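Long-range contacts in cellulosome anchoring protein cohesin region (Clostridium thermocellum, PDB 4JO5), which probably acts as the cellulose-binding module of a cellulosomal scaffoldin, helping to bring the cellulose-degrading enzymes of the complex to their substrate: residues A[13-18]-A[166-171]; A[30-35]-A[138-143]. All coordinates share one frame; numbering follows the deposited sequence.

Both contacts belong to the beta sandwich of the cellulose-binding module, with centres 26 Å apart and nearest atoms about 10 Å apart. In sequence the order is 13-18, 30-35, 138-143, 166-171: both segments of interaction 2 fall between those of interaction 1. Interaction 1 lies at one edge of the sandwich, where the chain about to enter strand 19-25 of the six-stranded sheet runs along strand 165-168, an outermost strand of the five-stranded sheet. Interaction 2 is a separate two-stranded ribbon, made from the connection between strands 19-25 and 37-43 and the chain after strand 123-132. The first thus joins the N-terminal approach to the sandwich edge, the second two connections beside the calcium site.

Interaction 1 of 2, residues A[13-18]-A[166-171]; sequences TPVSGN and LVWGKE
The benzene half of the Trp168 indole is met by Val15, whose CG1 reaches Trp168 CE3 at 3.4 Å, approaching the ring at a slant. The two side chains lie side by side and point the same way. Val15 CG1 stands anti to its own carbonyl carbon (chi1 -57°), which turns this methyl to the indole, while the pyrrole end of the ring is tied by NE1 to the Trp155 carbonyl. The other flat group is the Asn18 amide, whose side chain crosses that of Val167 at about a right angle: its OD1 sits 3.4 Å from Val167 CB, a polar atom against an aliphatic branch. Ser16 covers the same valine, with its CB 3.7 Å from Val167 CB.

The backbones of the two segments run nearly antiparallel, but 13-18 is an irregular strand-less approach to strand 19-25. It borders strand 165-168, one of the two outermost strands of the five-stranded sheet, and that strand carries a classic beta bulge, with Val167 and Trp168 both opposite Ala160. Direct backbone pairing across the contact is a single hydrogen bond, Ser16 N to Val167 O at 3.0 Å, almost straight at 174°. Water fills in on both sides of it. One molecule accepts from Gly17 N and can donate to Val167 O, which would give that carbonyl a second partner besides Ser16 N. Another donates to Pro14 O at 2.7 Å and to Gly169 O at 2.8 Å, bridging a stretch where the two chains stand too far apart to pair.

At the Thr13 end, the methyl CG2 packs 3.6 Å from the Gly169 carbonyl carbon and touches Lys170 CB, the two side chains crossing at about a right angle. Thr13 OG1 is hydrogen-bonded to Asp156, and the Lys170 chain, bent at its last torsion, carries NZ to the Gly174 carbonyl.

Interaction 2 of 2, residues A[30-35]-A[138-143]; sequences DTTNSI and YTQSND. With CA (calcium ion), chain B; 1MZ (1-methylimidazole), chain I.
Ile35 crosses Tyr138 at about a right angle and sets its CD1 over one face of the phenol ring, 3.5 Å from the centroid and 15° off the normal, a CH-pi contact; the Thr32 carbonyl lies at the ring edge. Along its other flank Ile35 slides past Gln140 in the opposite direction, Ile35 CG1 lying 3.8 Å from Gln140 OE1. Thr32 CG2 lies 3.7 Å from Gln140 CG, while Gln140 NE2 reaches the Ser29 and Asn27 carbonyls. The hydroxyl of Tyr138 bonds to Gln68.

Thr32 and Tyr138 belong to a short two-stranded antiparallel ribbon, flanked by Ile35 and Gln140. They form its hydrogen-bonded pair, Tyr138 N to Thr32 O being 2.6 Å, and Thr31 and Thr139 the non-hydrogen-bonded one. Beyond it Gln140 N donates to Asp30 O, and a type I turn from Gln140 to Asp143 begins.

Asp30 lies alongside Thr139. With its CG anti to the backbone N (chi1 178°), its carboxylate swings over the turn, where OD1 accepts Ser141 N at 2.9 Å.

Calcium is bound by Thr139 O, from the strand just before the turn, by Asn142 OD1 and Asp143 OD1 of the turn, and by a water that also donates to Asp143 OD2; Thr61 and Asp63 complete the site. At the far end, Asn33, whose strongest polar partner is Trp135, merely touches 1-methylimidazole, OD1 to CM1 3.6 Å.

Interaction 1 of 2, residues A[13-18]-A[166-171]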
ATOM      1  N   THR A  13       4.318   1.594  16.507  1.00 35.00           N
ATOM      2  CA  THR A  13       2.930   1.662  16.035  1.00 32.55           C
ATOM      3  C   THR A  13       2.164   0.355  16.291  1.00 32.49           C
ATOM      4  O   THR A  13       2.659  -0.706  15.950  1.00 33.49           O
ATOM      5  CB  THR A  13       2.924   1.960  14.524  1.00 30.60           C
ATOM      6  OG1 THR A  13       3.575   3.217  14.318  1.00 42.47           O
ATOM      7  CG2 THR A  13       1.520   2.032  13.968  1.00 36.83           C
ATOM      8  N   PRO A  14       0.952   0.435  16.875  1.00 28.03           N
ATOM      9  CA  PRO A  14       0.189  -0.790  17.178  1.00 34.81           C
ATOM     10  C   PRO A  14      -0.362  -1.471  15.931  1.00 37.38           C
ATOM     11  O   PRO A  14      -0.670  -0.813  14.938  1.00 29.71           O
ATOM     12  CB  PRO A  14      -0.994  -0.287  18.018  1.00 43.26           C
ATOM     13  CG  PRO A  14      -0.689   1.152  18.361  1.00 44.26           C
ATOM     14  CD  PRO A  14       0.241   1.651  17.318  1.00 40.71           C
ATOM     15  N   VAL A  15      -0.525  -2.784  16.007  1.00 28.37           N
ATOM     16  CA  VAL A  15      -1.161  -3.536  14.931  1.00 22.67           C
ATOM     17  C   VAL A  15      -2.241  -4.446  15.487  1.00 30.61           C
ATOM     18  O   VAL A  15      -2.217  -4.871  16.646  1.00 31.87           O
ATOM     19  CB  VAL A  15      -0.129  -4.384  14.148  1.00 33.23           C
ATOM     20  CG1 VAL A  15       0.972  -3.493  13.584  1.00 33.77           C
ATOM     21  CG2 VAL A  15       0.486  -5.456  15.036  1.00 35.38           C
ATOM     22  N   SER A  16      -3.185  -4.764  14.635  1.00 22.21           N
ATOM     23  CA  SER A  16      -4.257  -5.653  15.019  1.00 26.67           C
ATOM     24  C   SER A  16      -3.785  -7.100  15.188  1.00 30.58           C
ATOM     25  O   SER A  16      -4.283  -7.812  16.045  1.00 30.99           O
ATOM     26  CB  SER A  16      -5.339  -5.587  13.968  1.00 36.01           C
ATOM     27  OG  SER A  16      -6.519  -5.201  14.562  1.00 40.92           O
ATOM     28  N   GLY A  17      -2.827  -7.526  14.379  1.00 29.33           N
ATOM     29  CA  GLY A  17      -2.293  -8.869  14.475  1.00 23.78           C
ATOM     30  C   GLY A  17      -2.817  -9.829  13.419  1.00 27.50           C
ATOM     31  O   GLY A  17      -2.393 -11.011  13.392  1.00 23.85           O
ATOM     32  N   ASN A  18      -3.724  -9.352  12.554  1.00 23.26           N
ATOM     33  CA  ASN A  18      -4.287 -10.203  11.501  1.00 22.08           C
ATOM     34  C   ASN A  18      -3.498 -10.102  10.204  1.00 31.29           C
ATOM     35  O   ASN A  18      -3.516 -11.019   9.364  1.00 27.21           O
ATOM     36  CB  ASN A  18      -5.770  -9.883  11.226  1.00 28.62           C
ATOM     37  CG  ASN A  18      -6.133  -8.427  11.511  1.00 33.82           C
ATOM     38  OD1 ASN A  18      -5.386  -7.512  11.167  1.00 31.65           O
ATOM     39  ND2 ASN A  18      -7.285  -8.213  12.160  1.00 31.28           N
ATOM     40  N   LEU A 166      -8.863   0.244  10.185  1.00 24.06           N
ATOM     41  CA  LEU A 166      -7.401   0.241  10.179  1.00 26.36           C
ATOM     42  C   LEU A 166      -6.807  -0.898  11.027  1.00 22.78           C
ATOM     43  O   LEU A 166      -7.033  -0.947  12.237  1.00 27.13           O
ATOM     44  CB  LEU A 166      -6.924   1.589  10.737  1.00 28.09           C
ATOM     45  CG  LEU A 166      -5.412   1.817  10.842  1.00 26.21           C
ATOM     46  CD1 LEU A 166      -4.785   1.786   9.484  1.00 25.42           C
ATOM     47  CD2 LEU A 166      -5.146   3.174  11.501  1.00 34.33           C
ATOM     48  N   VAL A 167      -6.039  -1.796  10.412  1.00 24.84           N
ATOM     49  CA  VAL A 167      -5.432  -2.919  11.159  1.00 20.86           C
ATOM     50  C   VAL A 167      -3.892  -2.926  11.171  1.00 26.65           C
ATOM     51  O   VAL A 167      -3.267  -3.761  11.834  1.00 25.96           O
ATOM     52  CB  VAL A 167      -5.906  -4.252  10.590  1.00 20.98           C
ATOM     53  CG1 VAL A 167      -7.402  -4.375  10.797  1.00 24.94           C
ATOM     54  CG2 VAL A 167      -5.533  -4.351   9.105  1.00 22.09           C
ATOM     55  N   TRP A 168      -3.293  -2.012  10.422  1.00 23.92           N
ATOM     56  CA  TRP A 168      -1.835  -1.928  10.285  1.00 22.95           C
ATOM     57  C   TRP A 168      -1.443  -0.508   9.899  1.00 27.12           C
ATOM     58  O   TRP A 168      -2.020   0.083   8.976  1.00 22.09           O
ATOM     59  CB  TRP A 168      -1.307  -2.873   9.186  1.00 23.30           C
ATOM     60  CG  TRP A 168       0.173  -2.726   8.976  1.00 26.74           C
ATOM     61  CD1 TRP A 168       0.812  -1.763   8.245  1.00 28.48           C
ATOM     62  CD2 TRP A 168       1.202  -3.544   9.542  1.00 23.69           C
ATOM     63  NE1 TRP A 168       2.174  -1.934   8.327  1.00 24.67           N
ATOM     64  CE2 TRP A 168       2.436  -3.021   9.122  1.00 23.33           C
ATOM     65  CE3 TRP A 168       1.200  -4.669  10.369  1.00 23.88           C
ATOM     66  CZ2 TRP A 168       3.650  -3.590   9.483  1.00 26.05           C
ATOM     67  CZ3 TRP A 168       2.413  -5.239  10.720  1.00 21.79           C
ATOM     68  CH2 TRP A 168       3.617  -4.707  10.268  1.00 25.22           C
ATOM     69  N   GLY A 169      -0.434   0.011  10.587  1.00 22.89           N
ATOM     70  CA  GLY A 169       0.206   1.248  10.217  1.00 22.58           C
ATOM     71  C   GLY A 169      -0.397   2.456  10.896  1.00 29.78           C
ATOM     72  O   GLY A 169      -1.417   2.386  11.590  1.00 25.33           O
ATOM     73  N   LYS A 170       0.243   3.593  10.662  1.00 21.21           N
ATOM     74  CA  LYS A 170      -0.180   4.848  11.262  1.00 25.14           C
ATOM     75  C   LYS A 170      -0.433   5.845  10.141  1.00 26.63           C
ATOM     76  O   LYS A 170       0.466   6.100   9.349  1.00 28.22           O
ATOM     77  CB  LYS A 170       0.934   5.372  12.150  1.00 26.70           C
ATOM     78  CG  LYS A 170       0.623   6.743  12.781  1.00 37.35           C
ATOM     79  CD  LYS A 170       1.695   7.173  13.770  1.00 41.99           C
ATOM     80  CE  LYS A 170       1.459   8.596  14.249  1.00 66.42           C
ATOM     81  NZ  LYS A 170       0.305   8.717  15.202  1.00 80.18           N
ATOM     82  N   GLU A 171      -1.650   6.390  10.066  1.00 22.94           N
ATOM     83  CA  GLU A 171      -1.982   7.412   9.079  1.00 22.56           C
ATOM     84  C   GLU A 171      -1.189   8.696   9.390  1.00 32.13           C
ATOM     85  O   GLU A 171      -0.908   8.977  10.542  1.00 29.00           O
ATOM     86  CB  GLU A 171      -3.490   7.701   9.138  1.00 28.83           C
ATOM     87  CG  GLU A 171      -4.355   6.550   8.597  1.00 30.56           C
ATOM     88  CD  GLU A 171      -5.846   6.824   8.656  1.00 40.38           C
ATOM     89  OE1 GLU A 171      -6.272   7.845   9.270  1.00 36.40           O
ATOM     90  OE2 GLU A 171      -6.597   5.999   8.089  1.00 36.41           O
TER
HETATM   91  O   HOH W   1      -1.903   1.456  14.179  0.77 26.25           O
HETATM   92  O   HOH W   2      -2.329  -6.458  11.759  0.93 22.79           O

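Interaction 2 of 2, residues A[30-35]-A[138-143]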
ATOM      1  N   ASP A  30      15.374  10.743  -5.763  1.00 29.86           N
ATOM      2  CA  ASP A  30      14.569  11.748  -5.091  1.00 25.90           C
ATOM      3  C   ASP A  30      13.676  12.411  -6.124  1.00 29.21           C
ATOM      4  O   ASP A  30      12.468  12.581  -5.892  1.00 32.20           O
ATOM      5  CB  ASP A  30      15.438  12.779  -4.370  1.00 34.67           C
ATOM      6  CG  ASP A  30      14.622  13.861  -3.705  1.00 41.13           C
ATOM      7  OD1 ASP A  30      13.619  13.540  -3.017  1.00 36.87           O
ATOM      8  OD2 ASP A  30      14.981  15.048  -3.881  1.00 51.69           O
ATOM      9  N   THR A  31      14.263  12.769  -7.266  1.00 28.63           N
ATOM     10  CA  THR A  31      13.513  13.360  -8.377  1.00 33.79           C
ATOM     11  C   THR A  31      13.222  12.308  -9.409  1.00 33.14           C
ATOM     12  O   THR A  31      14.129  11.749  -9.987  1.00 30.19           O
ATOM     13  CB  THR A  31      14.311  14.457  -9.087  1.00 37.86           C
ATOM     14  OG1 THR A  31      14.549  15.534  -8.179  1.00 35.94           O
ATOM     15  CG2 THR A  31      13.538  14.983 -10.290  1.00 45.52           C
ATOM     16  N   THR A  32      11.950  12.040  -9.657  1.00 36.98           N
ATOM     17  CA  THR A  32      11.585  10.941 -10.517  1.00 25.85           C
ATOM     18  C   THR A  32      10.170  11.136 -11.029  1.00 29.31           C
ATOM     19  O   THR A  32       9.346  11.782 -10.372  1.00 30.13           O
ATOM     20  CB  THR A  32      11.675   9.592  -9.749  1.00 35.52           C
ATOM     21  OG1 THR A  32      11.421   8.508 -10.644  1.00 37.31           O
ATOM     22  CG2 THR A  32      10.648   9.534  -8.614  1.00 29.16           C
ATOM     23  N   ASN A  33       9.869  10.558 -12.179  1.00 28.18           N
ATOM     24  CA  ASN A  33       8.526  10.688 -12.712  1.00 39.45           C
ATOM     25  C   ASN A  33       7.694   9.406 -12.678  1.00 30.33           C
ATOM     26  O   ASN A  33       6.655   9.352 -13.336  1.00 32.11           O
ATOM     27  CB  ASN A  33       8.543  11.277 -14.116  1.00 42.91           C
ATOM     28  CG  ASN A  33       9.238  10.401 -15.099  1.00 39.76           C
ATOM     29  OD1 ASN A  33       9.666   9.294 -14.776  1.00 37.80           O
ATOM     30  ND2 ASN A  33       9.364  10.891 -16.322  1.00 41.34           N
ATOM     31  N   SER A  34       8.145   8.387 -11.930  1.00 24.77           N
ATOM     32  CA  SER A  34       7.269   7.290 -11.518  1.00 33.76           C
ATOM     33  C   SER A  34       7.642   6.882 -10.111  1.00 33.00           C
ATOM     34  O   SER A  34       8.806   6.860  -9.742  1.00 27.23           O
ATOM     35  CB  SER A  34       7.299   6.058 -12.464  1.00 26.97           C
ATOM     36  OG  SER A  34       8.406   5.211 -12.207  1.00 40.35           O
ATOM     37  N   ILE A  35       6.622   6.590  -9.323  1.00 23.35           N
ATOM     38  CA  ILE A  35       6.800   6.075  -7.977  1.00 24.65           C
ATOM     39  C   ILE A  35       6.428   4.592  -8.029  1.00 22.57           C
ATOM     40  O   ILE A  35       5.452   4.215  -8.695  1.00 21.59           O
ATOM     41  CB  ILE A  35       5.935   6.907  -7.008  1.00 25.22           C
ATOM     42  CG1 ILE A  35       6.523   8.344  -6.965  1.00 28.31           C
ATOM     43  CG2 ILE A  35       5.898   6.273  -5.635  1.00 24.06           C
ATOM     44  CD1 ILE A  35       5.647   9.386  -6.337  1.00 42.86           C
ATOM     45  N   TYR A 138       8.078  13.963  -9.731  1.00 24.94           N
ATOM     46  CA  TYR A 138       7.722  13.965  -8.334  1.00 29.81           C
ATOM     47  C   TYR A 138       9.012  14.194  -7.561  1.00 38.00           C
ATOM     48  O   TYR A 138      10.100  14.007  -8.100  1.00 31.52           O
ATOM     49  CB  TYR A 138       7.233  12.596  -7.912  1.00 29.01           C
ATOM     50  CG  TYR A 138       5.892  12.129  -8.423  1.00 28.22           C
ATOM     51  CD1 TYR A 138       4.713  12.641  -7.904  1.00 22.76           C
ATOM     52  CD2 TYR A 138       5.806  11.079  -9.330  1.00 25.53           C
ATOM     53  CE1 TYR A 138       3.473  12.145  -8.305  1.00 24.25           C
ATOM     54  CE2 TYR A 138       4.567  10.598  -9.767  1.00 28.56           C
ATOM     55  CZ  TYR A 138       3.412  11.118  -9.251  1.00 24.19           C
ATOM     56  OH  TYR A 138       2.191  10.629  -9.692  1.00 30.38           O
ATOM     57  N   THR A 139       8.870  14.563  -6.294  1.00 31.83           N
ATOM     58  CA  THR A 139       9.962  14.532  -5.340  1.00 35.66           C
ATOM     59  C   THR A 139       9.573  13.529  -4.285  1.00 35.26           C
ATOM     60  O   THR A 139       8.517  13.708  -3.662  1.00 25.10           O
ATOM     61  CB  THR A 139      10.100  15.891  -4.676  1.00 35.29           C
ATOM     62  OG1 THR A 139      10.492  16.840  -5.668  1.00 32.92           O
ATOM     63  CG2 THR A 139      11.128  15.856  -3.550  1.00 38.42           C
ATOM     64  N   GLN A 140      10.411  12.514  -4.047  1.00 23.50           N
ATOM     65  CA  GLN A 140      10.057  11.446  -3.116  1.00 22.83           C
ATOM     66  C   GLN A 140      10.431  11.720  -1.639  1.00 23.18           C
ATOM     67  O   GLN A 140       9.839  11.129  -0.741  1.00 27.52           O
ATOM     68  CB  GLN A 140      10.697  10.125  -3.553  1.00 24.29           C
ATOM     69  CG  GLN A 140      10.269   9.668  -4.956  1.00 26.09           C
ATOM     70  CD  GLN A 140      10.425   8.179  -5.102  1.00 28.23           C
ATOM     71  OE1 GLN A 140       9.504   7.427  -4.798  1.00 23.13           O
ATOM     72  NE2 GLN A 140      11.602   7.740  -5.531  1.00 21.71           N
ATOM     73  N   SER A 141      11.364  12.637  -1.399  1.00 28.16           N
ATOM     74  CA  SER A 141      11.788  12.982  -0.034  1.00 35.71           C
ATOM     75  C   SER A 141      10.728  13.683   0.867  1.00 44.67           C
ATOM     76  O   SER A 141      10.900  13.757   2.088  1.00 37.86           O
ATOM     77  CB  SER A 141      13.062  13.827  -0.080  1.00 41.33           C
ATOM     78  OG  SER A 141      12.823  15.082  -0.677  1.00 45.63           O
ATOM     79  N   ASN A 142       9.644  14.185   0.289  1.00 35.00           N
ATOM     80  CA  ASN A 142       8.545  14.718   1.092  1.00 32.25           C
ATOM     81  C   ASN A 142       7.293  13.841   0.995  1.00 33.16           C
ATOM     82  O   ASN A 142       6.165  14.354   0.972  1.00 32.19           O
ATOM     83  CB  ASN A 142       8.218  16.149   0.674  1.00 39.67           C
ATOM     84  CG  ASN A 142       7.877  16.268  -0.799  1.00 37.09           C
ATOM     85  OD1 ASN A 142       7.768  15.275  -1.513  1.00 30.55           O
ATOM     86  ND2 ASN A 142       7.687  17.499  -1.259  1.00 39.77           N
ATOM     87  N   ASP A 143       7.507  12.527   0.925  1.00 28.57           N
ATOM     88  CA  ASP A 143       6.424  11.559   0.839  1.00 26.92           C
ATOM     89  C   ASP A 143       6.398  10.641   2.068  1.00 30.74           C
ATOM     90  O   ASP A 143       7.312   9.827   2.299  1.00 28.36           O
ATOM     91  CB  ASP A 143       6.539  10.690  -0.414  1.00 25.61           C
ATOM     92  CG  ASP A 143       6.332  11.466  -1.719  1.00 26.18           C
ATOM     93  OD1 ASP A 143       5.893  12.643  -1.713  1.00 25.61           O
ATOM     94  OD2 ASP A 143       6.626  10.867  -2.778  1.00 24.57           O
TER
HETATM   95 CA    CA B 201       6.237  14.399  -3.202  1.00 27.82          CA
HETATM   96  N1  1MZ I 208      13.640  10.033 -14.176  0.50 73.44           N
HETATM   97  C2  1MZ I 208      12.927  11.234 -14.273  0.50 72.97           C
HETATM   98  N3  1MZ I 208      13.848  12.271 -14.465  0.50 72.72           N
HETATM   99  C4  1MZ I 208      15.156  11.698 -14.491  0.50 72.78           C
HETATM  100  C5  1MZ I 208      15.031  10.338 -14.313  0.50 73.32           C
HETATM  101  CM1 1MZ I 208      13.080   8.736 -13.975  0.50 69.92           C
HETATM  102  O   HOH W   3      14.200  17.096  -2.444  1.00 57.03           O
HETATM  103  O   HOH W   4       6.013  12.429  -4.724  0.94 23.71           O